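Local atomic coordinates of amidohydrolase (Xanthomonas campestris pv. campestris, PDB entry 4DZH), a protein that probably catalyses the hydrolytic deamination of adenosine-type nucleosides such as 5'-methylthioadenosine, with zinc bound in a TIM-barrel amidohydrolase fold. Residues H79-M84 with E138-A143; F116-T121 with A143-A148. All coordinates share one frame; numbering follows the deposited sequence.

Contact 1. Residues H79-M84 with E138-A143. With ZN (zinc ion), chain E.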
loop_
_atom_site.group_PDB
_atom_site.type_symbol
_atom_site.label_atom_id
_atom_site.label_comp_id
_atom_site.label_asym_id
_atom_site.label_seq_id
_atom_site.Cartn_x
_atom_site.Cartn_y
_atom_site.Cartn_z
ATOM N N HIS A 79 -7.219 10.919 11.343
ATOM C CA HIS A 79 -7.848 10.051 12.342
ATOM C C HIS A 79 -6.884 9.033 12.921
ATOM O O HIS A 79 -6.550 8.055 12.270
ATOM C CB HIS A 79 -9.038 9.280 11.760
ATOM C CG HIS A 79 -9.789 8.497 12.801
ATOM N ND1 HIS A 79 -10.427 9.105 13.861
ATOM C CD2 HIS A 79 -9.937 7.163 12.995
ATOM C CE1 HIS A 79 -10.998 8.182 14.620
ATOM N NE2 HIS A 79 -10.720 6.989 14.121
ATOM N N THR A 80 -6.434 9.277 14.156
ATOM C CA THR A 80 -5.502 8.338 14.796
ATOM C C THR A 80 -5.940 7.889 16.188
ATOM O O THR A 80 -6.663 8.585 16.907
ATOM C CB THR A 80 -4.072 8.935 14.922
ATOM O OG1 THR A 80 -4.142 10.189 15.637
ATOM C CG2 THR A 80 -3.500 9.190 13.512
ATOM N N HIS A 81 -5.458 6.710 16.585
ATOM C CA HIS A 81 -5.496 6.239 17.970
ATOM C C HIS A 81 -4.058 5.813 18.238
ATOM O O HIS A 81 -3.749 4.622 18.264
ATOM C CB HIS A 81 -6.447 5.037 18.148
ATOM C CG HIS A 81 -7.843 5.266 17.643
ATOM N ND1 HIS A 81 -8.692 6.198 18.211
ATOM C CD2 HIS A 81 -8.538 4.675 16.643
ATOM C CE1 HIS A 81 -9.854 6.177 17.576
ATOM N NE2 HIS A 81 -9.774 5.283 16.601
ATOM N N ASN A 82 -3.184 6.797 18.389
ATOM C CA ASN A 82 -1.759 6.493 18.228
ATOM C C ASN A 82 -1.072 5.566 19.277
ATOM O O ASN A 82 -0.143 4.835 18.915
ATOM C CB ASN A 82 -0.957 7.788 17.914
ATOM C CG ASN A 82 -0.844 8.049 16.405
ATOM O OD1 ASN A 82 -1.084 7.150 15.553
ATOM N ND2 ASN A 82 -0.427 9.270 16.055
ATOM N N PRO A 83 -1.550 5.551 20.529
ATOM C CA PRO A 83 -0.966 4.579 21.466
ATOM C C PRO A 83 -1.136 3.135 20.983
ATOM O O PRO A 83 -0.419 2.255 21.432
ATOM C CB PRO A 83 -1.759 4.815 22.759
ATOM C CG PRO A 83 -2.091 6.280 22.695
ATOM C CD PRO A 83 -2.439 6.506 21.212
ATOM N N MET A 84 -2.091 2.883 20.084
ATOM C CA MET A 84 -2.260 1.537 19.560
ATOM C C MET A 84 -1.111 1.079 18.631
ATOM O O MET A 84 -1.124 -0.059 18.179
ATOM C CB MET A 84 -3.652 1.369 18.915
ATOM C CG MET A 84 -4.766 1.849 19.828
ATOM S SD MET A 84 -6.444 1.572 19.227
ATOM C CE MET A 84 -6.637 -0.182 19.492
ATOM N N GLU A 138 -5.935 13.324 16.806
ATOM C CA GLU A 138 -5.776 12.245 17.777
ATOM C C GLU A 138 -7.062 11.978 18.564
ATOM O O GLU A 138 -7.805 12.890 18.928
ATOM C CB GLU A 138 -4.685 12.658 18.787
ATOM C CG GLU A 138 -4.264 11.520 19.718
ATOM C CD GLU A 138 -3.735 10.280 18.978
ATOM O OE1 GLU A 138 -2.895 10.364 18.015
ATOM O OE2 GLU A 138 -4.120 9.195 19.417
ATOM N N ASN A 139 -7.307 10.686 18.848
ATOM C CA ASN A 139 -8.539 10.331 19.543
ATOM C C ASN A 139 -8.211 9.206 20.533
ATOM O O ASN A 139 -8.241 8.032 20.169
ATOM C CB ASN A 139 -9.532 9.878 18.451
ATOM C CG ASN A 139 -10.918 9.591 18.967
ATOM O OD1 ASN A 139 -11.116 9.300 20.122
ATOM N ND2 ASN A 139 -11.906 9.622 18.053
ATOM N N TYR A 140 -7.821 9.558 21.764
ATOM C CA TYR A 140 -7.456 8.523 22.737
ATOM C C TYR A 140 -7.588 9.011 24.190
ATOM O O TYR A 140 -7.680 10.237 24.465
ATOM C CB TYR A 140 -6.052 7.956 22.523
ATOM C CG TYR A 140 -5.948 6.461 22.891
ATOM C CD1 TYR A 140 -6.576 5.478 22.103
ATOM C CD2 TYR A 140 -5.254 6.045 24.041
ATOM C CE1 TYR A 140 -6.485 4.158 22.432
ATOM C CE2 TYR A 140 -5.179 4.717 24.382
ATOM C CZ TYR A 140 -5.785 3.774 23.574
ATOM O OH TYR A 140 -5.701 2.429 23.895
ATOM N N PHE A 141 -7.630 8.025 25.103
ATOM C CA PHE A 141 -7.622 8.275 26.537
ATOM C C PHE A 141 -6.317 8.944 26.895
ATOM O O PHE A 141 -5.334 8.821 26.188
ATOM C CB PHE A 141 -7.785 6.945 27.283
ATOM C CG PHE A 141 -9.055 6.203 26.919
ATOM C CD1 PHE A 141 -10.270 6.572 27.477
ATOM C CD2 PHE A 141 -9.014 5.141 26.037
ATOM C CE1 PHE A 141 -11.445 5.912 27.154
ATOM C CE2 PHE A 141 -10.180 4.460 25.702
ATOM C CZ PHE A 141 -11.394 4.858 26.271
ATOM N N PHE A 142 -6.313 9.644 28.032
ATOM C CA PHE A 142 -5.088 10.331 28.469
ATOM C C PHE A 142 -4.606 11.355 27.446
ATOM O O PHE A 142 -3.406 11.477 27.193
ATOM C CB PHE A 142 -3.986 9.354 28.926
ATOM C CG PHE A 142 -4.383 8.544 30.132
ATOM C CD1 PHE A 142 -5.128 7.366 29.987
ATOM C CD2 PHE A 142 -4.082 8.994 31.406
ATOM C CE1 PHE A 142 -5.528 6.650 31.093
ATOM C CE2 PHE A 142 -4.479 8.280 32.516
ATOM C CZ PHE A 142 -5.199 7.105 32.364
ATOM N N ALA A 143 -5.577 12.114 26.932
ATOM C CA ALA A 143 -5.297 13.202 25.998
ATOM C C ALA A 143 -4.344 14.218 26.596
ATOM O O ALA A 143 -3.587 14.835 25.844
ATOM C CB ALA A 143 -6.606 13.890 25.567
HETATM ZN ZN ZN E . -11.081 5.211 15.119
HETATM O O HOH W 1 -12.149 3.698 14.305
#

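Contact 2. Residues F116-T121 with A143-A148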
loop_
_atom_site.group_PDB
_atom_site.type_symbol
_atom_site.label_atom_id
_atom_site.label_comp_id
_atom_site.label_asym_id
_atom_site.label_seq_id
_atom_site.Cartn_x
_atom_site.Cartn_y
_atom_site.Cartn_z
ATOM N N PHE A 116 1.722 3.992 29.047
ATOM C CA PHE A 116 1.366 3.324 27.805
ATOM C C PHE A 116 1.043 4.372 26.727
ATOM O O PHE A 116 1.507 4.297 25.578
ATOM C CB PHE A 116 0.178 2.402 28.054
ATOM C CG PHE A 116 -0.391 1.772 26.786
ATOM C CD1 PHE A 116 0.203 0.648 26.221
ATOM C CD2 PHE A 116 -1.512 2.324 26.179
ATOM C CE1 PHE A 116 -0.311 0.075 25.050
ATOM C CE2 PHE A 116 -2.054 1.738 25.005
ATOM C CZ PHE A 116 -1.451 0.622 24.452
ATOM N N VAL A 117 0.253 5.358 27.119
ATOM C CA VAL A 117 -0.133 6.375 26.161
ATOM C C VAL A 117 1.061 7.212 25.729
ATOM O O VAL A 117 1.217 7.542 24.549
ATOM C CB VAL A 117 -1.265 7.199 26.725
ATOM C CG1 VAL A 117 -1.518 8.446 25.902
ATOM C CG2 VAL A 117 -2.502 6.346 26.818
ATOM N N ALA A 118 1.937 7.566 26.665
ATOM C CA ALA A 118 3.107 8.321 26.259
ATOM C C ALA A 118 4.035 7.528 25.329
ATOM O O ALA A 118 4.536 8.080 24.345
ATOM C CB ALA A 118 3.893 8.844 27.486
ATOM N N ASP A 119 4.287 6.254 25.644
ATOM C CA ASP A 119 5.234 5.474 24.865
ATOM C C ASP A 119 4.642 5.206 23.455
ATOM O O ASP A 119 5.374 5.315 22.448
ATOM C CB ASP A 119 5.538 4.146 25.552
ATOM C CG ASP A 119 6.406 4.313 26.818
ATOM O OD1 ASP A 119 6.924 5.426 27.053
ATOM O OD2 ASP A 119 6.543 3.305 27.553
ATOM N N GLY A 120 3.358 4.853 23.405
ATOM C CA GLY A 120 2.716 4.543 22.136
ATOM C C GLY A 120 2.630 5.776 21.229
ATOM O O GLY A 120 2.871 5.704 20.018
ATOM N N THR A 121 2.333 6.916 21.818
ATOM C CA THR A 121 2.289 8.163 21.062
ATOM C C THR A 121 3.657 8.528 20.521
ATOM O O THR A 121 3.809 8.972 19.359
ATOM C CB THR A 121 1.746 9.295 21.953
ATOM O OG1 THR A 121 0.419 8.940 22.388
ATOM C CG2 THR A 121 1.667 10.571 21.166
ATOM N N ALA A 143 -5.577 12.114 26.932
ATOM C CA ALA A 143 -5.297 13.202 25.998
ATOM C C ALA A 143 -4.344 14.218 26.596
ATOM O O ALA A 143 -3.587 14.835 25.844
ATOM C CB ALA A 143 -6.606 13.890 25.567
ATOM N N ASP A 144 -4.353 14.370 27.934
ATOM C CA ASP A 144 -3.438 15.316 28.583
ATOM C C ASP A 144 -1.985 14.926 28.322
ATOM O O ASP A 144 -1.136 15.753 27.957
ATOM C CB ASP A 144 -3.727 15.455 30.087
ATOM C CG ASP A 144 -3.651 14.130 30.860
ATOM O OD1 ASP A 144 -3.756 13.032 30.267
ATOM O OD2 ASP A 144 -3.491 14.192 32.110
ATOM N N VAL A 145 -1.685 13.634 28.458
ATOM C CA VAL A 145 -0.352 13.124 28.207
ATOM C C VAL A 145 -0.021 13.266 26.724
ATOM O O VAL A 145 1.067 13.723 26.366
ATOM C CB VAL A 145 -0.274 11.630 28.590
ATOM C CG1 VAL A 145 1.041 11.029 28.145
ATOM C CG2 VAL A 145 -0.507 11.449 30.118
ATOM N N GLN A 146 -0.988 12.954 25.859
ATOM C CA GLN A 146 -0.721 13.057 24.431
ATOM C C GLN A 146 -0.368 14.474 23.991
ATOM O O GLN A 146 0.559 14.657 23.227
ATOM C CB GLN A 146 -1.921 12.601 23.630
ATOM C CG GLN A 146 -2.191 11.125 23.880
ATOM C CD GLN A 146 -3.272 10.601 22.945
ATOM O OE1 GLN A 146 -4.428 11.047 23.014
ATOM N NE2 GLN A 146 -2.904 9.652 22.086
ATOM N N ALA A 147 -1.135 15.444 24.452
ATOM C CA ALA A 147 -0.869 16.843 24.106
ATOM C C ALA A 147 0.552 17.225 24.527
ATOM O O ALA A 147 1.305 17.794 23.738
ATOM C CB ALA A 147 -1.923 17.776 24.740
ATOM N N ALA A 148 0.922 16.834 25.736
ATOM C CA ALA A 148 2.264 17.141 26.244
ATOM C C ALA A 148 3.333 16.472 25.391
ATOM O O ALA A 148 4.357 17.107 25.051
ATOM C CB ALA A 148 2.394 16.728 27.700
#

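Contact 1. Residues H79-M84 with E138-A143
His-81 ND1 donates a nearly straight hydrogen bond to Asn-139 O, 2.7 Å long. The acceptor lies in the plane of the imidazole ring, and the donor lies in the carbonyl plane. This fixes the rotation of the ring and turns NE2 to the zinc ion, 2.0 Å away. His-79 NE2 binds the same zinc at 2.1 Å, while its ND1 is hydrogen-bonded to His-226 NE2. The two histidines form the HxH motif at the end of the first barrel strand of the amidohydrolase fold. His-228, Asp-316 and a water complete the site. Asn-139 is thus a second-shell residue, acting through its backbone.

Near the end of the neighbouring strand 133-139, Glu-138 forms a parallel bridge with Thr-80. Asn-139 N gives a bent bond to Thr-80 O, 2.9 Å. The Glu-138 carboxylate is gripped at both oxygens. OE2 takes the Asn-82 N-H on its syn lone pair at 2.8 Å. OE1 receives Thr-80 OG1 from above the carboxylate plane, 2.7 Å away. A bend at chi2 (58°) carries the carboxylate back over the turn after the strand. Tyr-150 also bonds OE1 and Asn-82 ND2, so this buried acid has several partners.

Packing follows further out. Pro-83 lies over one face of the Tyr-140 ring, a CH-pi contact, and Phe-141 covers the opposite face. In one of its two deposited conformers, Met-84 SD makes an oblique Met-aromatic contact with that ring. The tyrosine hydroxyl bonds Glu-108. The closest carbon approach is Pro-83 CG to Tyr-140 CD2, 3.4 Å.

Contact 2. Residues F116-T121 with A143-A148
Two outer helices of the TIM barrel, 114-130 and 143-152, meet here. Strand 133-139 lies between them in the chain, and they run roughly the same way, at 37° between the short segments. The axes come within 8.9 Å, and Ala-118 CB touches Val-145 CG1 at 3.7 Å. That methyl of Val-145 stands anti to the backbone N (chi1 171°), which points it at the facing helix.

Val-117 and Gln-146 cross at about a right angle. Val-117 CG1 rests against Gln-146 CG, 3.4 Å away, across the aliphatic part of the chain. Extended beyond CG, the glutamine carries its amide past Val-117 to Thr-121. There NE2 gives a long, weak but straight hydrogen bond to Thr-121 OG1, 3.4 Å. The threonine hydroxyl itself donates to Val-117 O at 2.7 Å. That carbonyl also accepts Thr-121 N, and the two donors reach it from opposite faces of its plane.

Val-149 and Tyr-150, one turn further along helix 143-152, continue the packing against Ala-118 and Thr-121. On its other flank this helix lies on helix 174-188, where Ala-143 and Ala-147 touch Leu-184.

From the N terminus, strand 69-80 delivers 79-84 to the metal site. The chain then passes through helices 96-111 and 114-130 before strand 133-139 returns beside strand 69-80. Contact 1 closes this loop. Contact 2 closes a shorter one, from helix 114-130 through strand 133-139 into helix 143-152. The two loops cross, since 116-121 lies between the segments of contact 1, and Ala-143 belongs to both contacts. Contact 1 ties barrel strands near the zinc, and contact 2 ties the helices outside them. Gln-146 joins the two: its NE2 lies 3.0 Å from Glu-138 OE2, a probable though weak hydrogen bond, and also packs on Pro-83.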